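Local structure of Non-structural polyprotein (Sindbis virus, 4GUA) at residues A[386-397]-A[406-414]. The protein is part of the precursor of the viral replication enzymes and probably cleaves the polyprotein with its cysteine protease, next to a macro and a zinc-binding domain. Numbering follows the deposited sequence.
Sequences SFTDSATETGTA and KVIHAVGPD. With SO4 (sulfate ion), chain H.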
# COMPACT_ATOMS: atom_id res chain seq x y z
N SER A 386 32.14 0.67 14.54
CA SER A 386 30.71 0.51 14.31
C SER A 386 30.04 -0.03 15.57
O SER A 386 28.83 0.07 15.73
CB SER A 386 30.44 -0.40 13.11
OG SER A 386 30.87 -1.72 13.37
N PHE A 387 30.86 -0.59 16.46
CA PHE A 387 30.39 -1.13 17.73
C PHE A 387 30.43 -0.10 18.86
O PHE A 387 30.27 -0.45 20.04
CB PHE A 387 31.19 -2.37 18.11
CG PHE A 387 30.87 -3.57 17.27
CD1 PHE A 387 31.37 -3.69 15.99
CD2 PHE A 387 30.07 -4.58 17.77
CE1 PHE A 387 31.07 -4.79 15.22
CE2 PHE A 387 29.77 -5.69 17.01
CZ PHE A 387 30.27 -5.79 15.73
N THR A 388 30.69 1.16 18.52
CA THR A 388 30.67 2.25 19.49
C THR A 388 29.31 2.31 20.18
O THR A 388 29.23 2.11 21.40
CB THR A 388 30.99 3.60 18.84
OG1 THR A 388 32.29 3.54 18.24
CG2 THR A 388 30.97 4.72 19.87
N ASP A 389 28.25 2.63 19.44
CA ASP A 389 26.91 2.37 19.94
C ASP A 389 26.16 1.48 18.94
O ASP A 389 25.60 1.98 17.97
CB ASP A 389 26.18 3.70 20.12
CG ASP A 389 25.15 3.68 21.23
OD1 ASP A 389 24.68 2.58 21.60
OD2 ASP A 389 24.80 4.77 21.72
N SER A 390 26.15 0.17 19.18
CA SER A 390 25.44 -0.78 18.32
C SER A 390 24.17 -1.39 18.95
O SER A 390 23.46 -2.16 18.31
CB SER A 390 26.39 -1.89 17.87
OG SER A 390 27.29 -2.24 18.90
N ALA A 391 23.90 -1.07 20.21
CA ALA A 391 22.88 -1.80 20.96
C ALA A 391 21.49 -1.50 20.41
O ALA A 391 21.12 -0.35 20.20
CB ALA A 391 22.95 -1.46 22.44
N THR A 392 20.73 -2.56 20.19
CA THR A 392 19.39 -2.44 19.66
C THR A 392 18.58 -3.65 20.13
O THR A 392 19.14 -4.70 20.40
CB THR A 392 19.43 -2.36 18.12
OG1 THR A 392 18.22 -1.76 17.63
CG2 THR A 392 19.63 -3.74 17.51
N GLU A 393 17.26 -3.50 20.24
CA GLU A 393 16.43 -4.56 20.82
C GLU A 393 16.26 -5.73 19.85
O GLU A 393 16.31 -5.56 18.64
CB GLU A 393 15.05 -4.01 21.20
CG GLU A 393 15.11 -2.88 22.21
CD GLU A 393 13.73 -2.47 22.71
OE1 GLU A 393 12.72 -2.97 22.16
OE2 GLU A 393 13.66 -1.65 23.65
N THR A 394 16.03 -6.92 20.40
CA THR A 394 15.79 -8.09 19.57
C THR A 394 14.60 -7.84 18.65
O THR A 394 13.58 -7.30 19.07
CB THR A 394 15.50 -9.33 20.45
OG1 THR A 394 16.67 -9.64 21.22
CG2 THR A 394 15.12 -10.52 19.59
N GLY A 395 14.74 -8.22 17.38
CA GLY A 395 13.68 -8.00 16.42
C GLY A 395 13.79 -6.64 15.73
O GLY A 395 12.87 -6.23 15.02
N THR A 396 14.91 -5.95 15.93
CA THR A 396 15.13 -4.65 15.31
C THR A 396 16.52 -4.59 14.66
O THR A 396 17.30 -5.54 14.76
CB THR A 396 15.03 -3.49 16.33
OG1 THR A 396 16.23 -3.42 17.12
CG2 THR A 396 13.82 -3.65 17.25
N ALA A 397 16.83 -3.47 14.02
CA ALA A 397 18.14 -3.26 13.42
C ALA A 397 18.56 -1.81 13.53
O ALA A 397 17.74 -0.90 13.44
CB ALA A 397 18.14 -3.69 11.96
N LYS A 406 28.49 1.18 5.61
CA LYS A 406 27.30 1.07 6.44
C LYS A 406 27.22 -0.33 7.05
O LYS A 406 27.08 -1.32 6.33
CB LYS A 406 26.04 1.34 5.62
CG LYS A 406 25.94 2.76 5.11
CD LYS A 406 24.63 3.01 4.38
CE LYS A 406 24.66 4.36 3.69
NZ LYS A 406 25.59 4.38 2.52
N VAL A 407 27.31 -0.39 8.37
CA VAL A 407 27.13 -1.63 9.09
C VAL A 407 25.78 -1.60 9.81
O VAL A 407 25.56 -0.78 10.70
CB VAL A 407 28.25 -1.85 10.11
CG1 VAL A 407 28.06 -3.18 10.83
CG2 VAL A 407 29.60 -1.79 9.42
N ILE A 408 24.88 -2.48 9.39
CA ILE A 408 23.56 -2.59 9.99
C ILE A 408 23.54 -3.75 10.98
O ILE A 408 23.67 -4.91 10.59
CB ILE A 408 22.51 -2.86 8.91
CG1 ILE A 408 22.50 -1.74 7.89
CG2 ILE A 408 21.13 -3.03 9.54
CD1 ILE A 408 21.61 -2.00 6.70
N HIS A 409 23.35 -3.45 12.26
CA HIS A 409 23.32 -4.50 13.27
C HIS A 409 21.89 -5.00 13.41
O HIS A 409 21.02 -4.27 13.88
CB HIS A 409 23.83 -3.97 14.61
CG HIS A 409 25.22 -3.40 14.56
ND1 HIS A 409 26.31 -4.06 15.07
CD2 HIS A 409 25.69 -2.24 14.05
CE1 HIS A 409 27.39 -3.33 14.88
NE2 HIS A 409 27.04 -2.21 14.26
N ALA A 410 21.64 -6.24 13.00
CA ALA A 410 20.30 -6.80 13.08
C ALA A 410 20.27 -7.92 14.12
O ALA A 410 21.05 -8.86 14.04
CB ALA A 410 19.88 -7.33 11.71
N VAL A 411 19.35 -7.82 15.07
CA VAL A 411 19.31 -8.77 16.17
C VAL A 411 18.16 -9.77 16.03
O VAL A 411 16.99 -9.43 16.22
CB VAL A 411 19.14 -8.05 17.53
CG1 VAL A 411 19.18 -9.05 18.68
CG2 VAL A 411 20.22 -6.98 17.69
N GLY A 412 18.52 -11.00 15.71
CA GLY A 412 17.56 -12.08 15.62
C GLY A 412 17.23 -12.60 17.01
O GLY A 412 17.96 -12.35 17.96
N PRO A 413 16.11 -13.33 17.12
CA PRO A 413 15.72 -13.93 18.40
C PRO A 413 16.59 -15.11 18.77
O PRO A 413 17.01 -15.86 17.89
CB PRO A 413 14.30 -14.41 18.12
CG PRO A 413 14.27 -14.66 16.66
CD PRO A 413 15.10 -13.56 16.08
N ASP A 414 16.84 -15.29 20.07
CA ASP A 414 17.40 -16.53 20.57
C ASP A 414 16.24 -17.50 20.82
O ASP A 414 15.35 -17.24 21.63
CB ASP A 414 18.17 -16.27 21.87
CG ASP A 414 18.87 -17.50 22.40
OD1 ASP A 414 18.57 -18.61 21.91
OD2 ASP A 414 19.72 -17.36 23.30
S SO4 H . 15.55 -10.76 24.42
O1 SO4 H . 16.07 -10.99 25.77
O2 SO4 H . 14.12 -10.48 24.49
O3 SO4 H . 16.25 -9.62 23.82
O4 SO4 H . 15.78 -11.97 23.61
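His409 reaches out of strand 405-410 into the loop 386-397, and its ring is met there from several directions. His409 CB comes no nearer than 4.1 Å to Ser390 O; beyond it, CG swings anti to the carbonyl carbon (chi1 -57°), which carries the imidazole up to the loop. Over one face sits Ser390 CB, a CH-pi contact 3.5 Å from the centroid of the His409 ring and close to CG, ND1 and CD2 alike, while the hydroxyl of Ser390 bonds to Gly369 O. CE1 points at the middle of the Phe387 ring, making a T-shaped pair with centroids 4.9 Å apart and planes at 89°. At the tip, His409 NE2 gives only a weak, bent hydrogen bond to Ser386 O (3.3 Å); it also has Thr400 OG1 on the neighbouring strand as a partner.

Farther along, Val411 takes over. Its CG2 packs against Thr392 CG2, and its CG1 lies by Thr394 OG1, the hydroxyl that bonds a sulfate, probably from the crystallisation liquor, which His418 NE2 also bonds. Two straight backbone bonds join the two segments here, Gly395 N to Val411 O (2.8 Å) and Val411 N to Thr396 O (3.1 Å). A type II turn runs from Glu393 to Thr396, with Thr396 OG1 donating to Glu393 O and accepting from Thr392 OG1. Next to it Ala397 and Ala410 form an antiparallel non-hydrogen-bonded pair, their methyls facing helix 420-440. The arrangement belongs to the macro domain fold: a loop after helix 375-382 leads into the antiparallel edge strand 397-402, paired with strand 405-410 of the mixed six-stranded sheet.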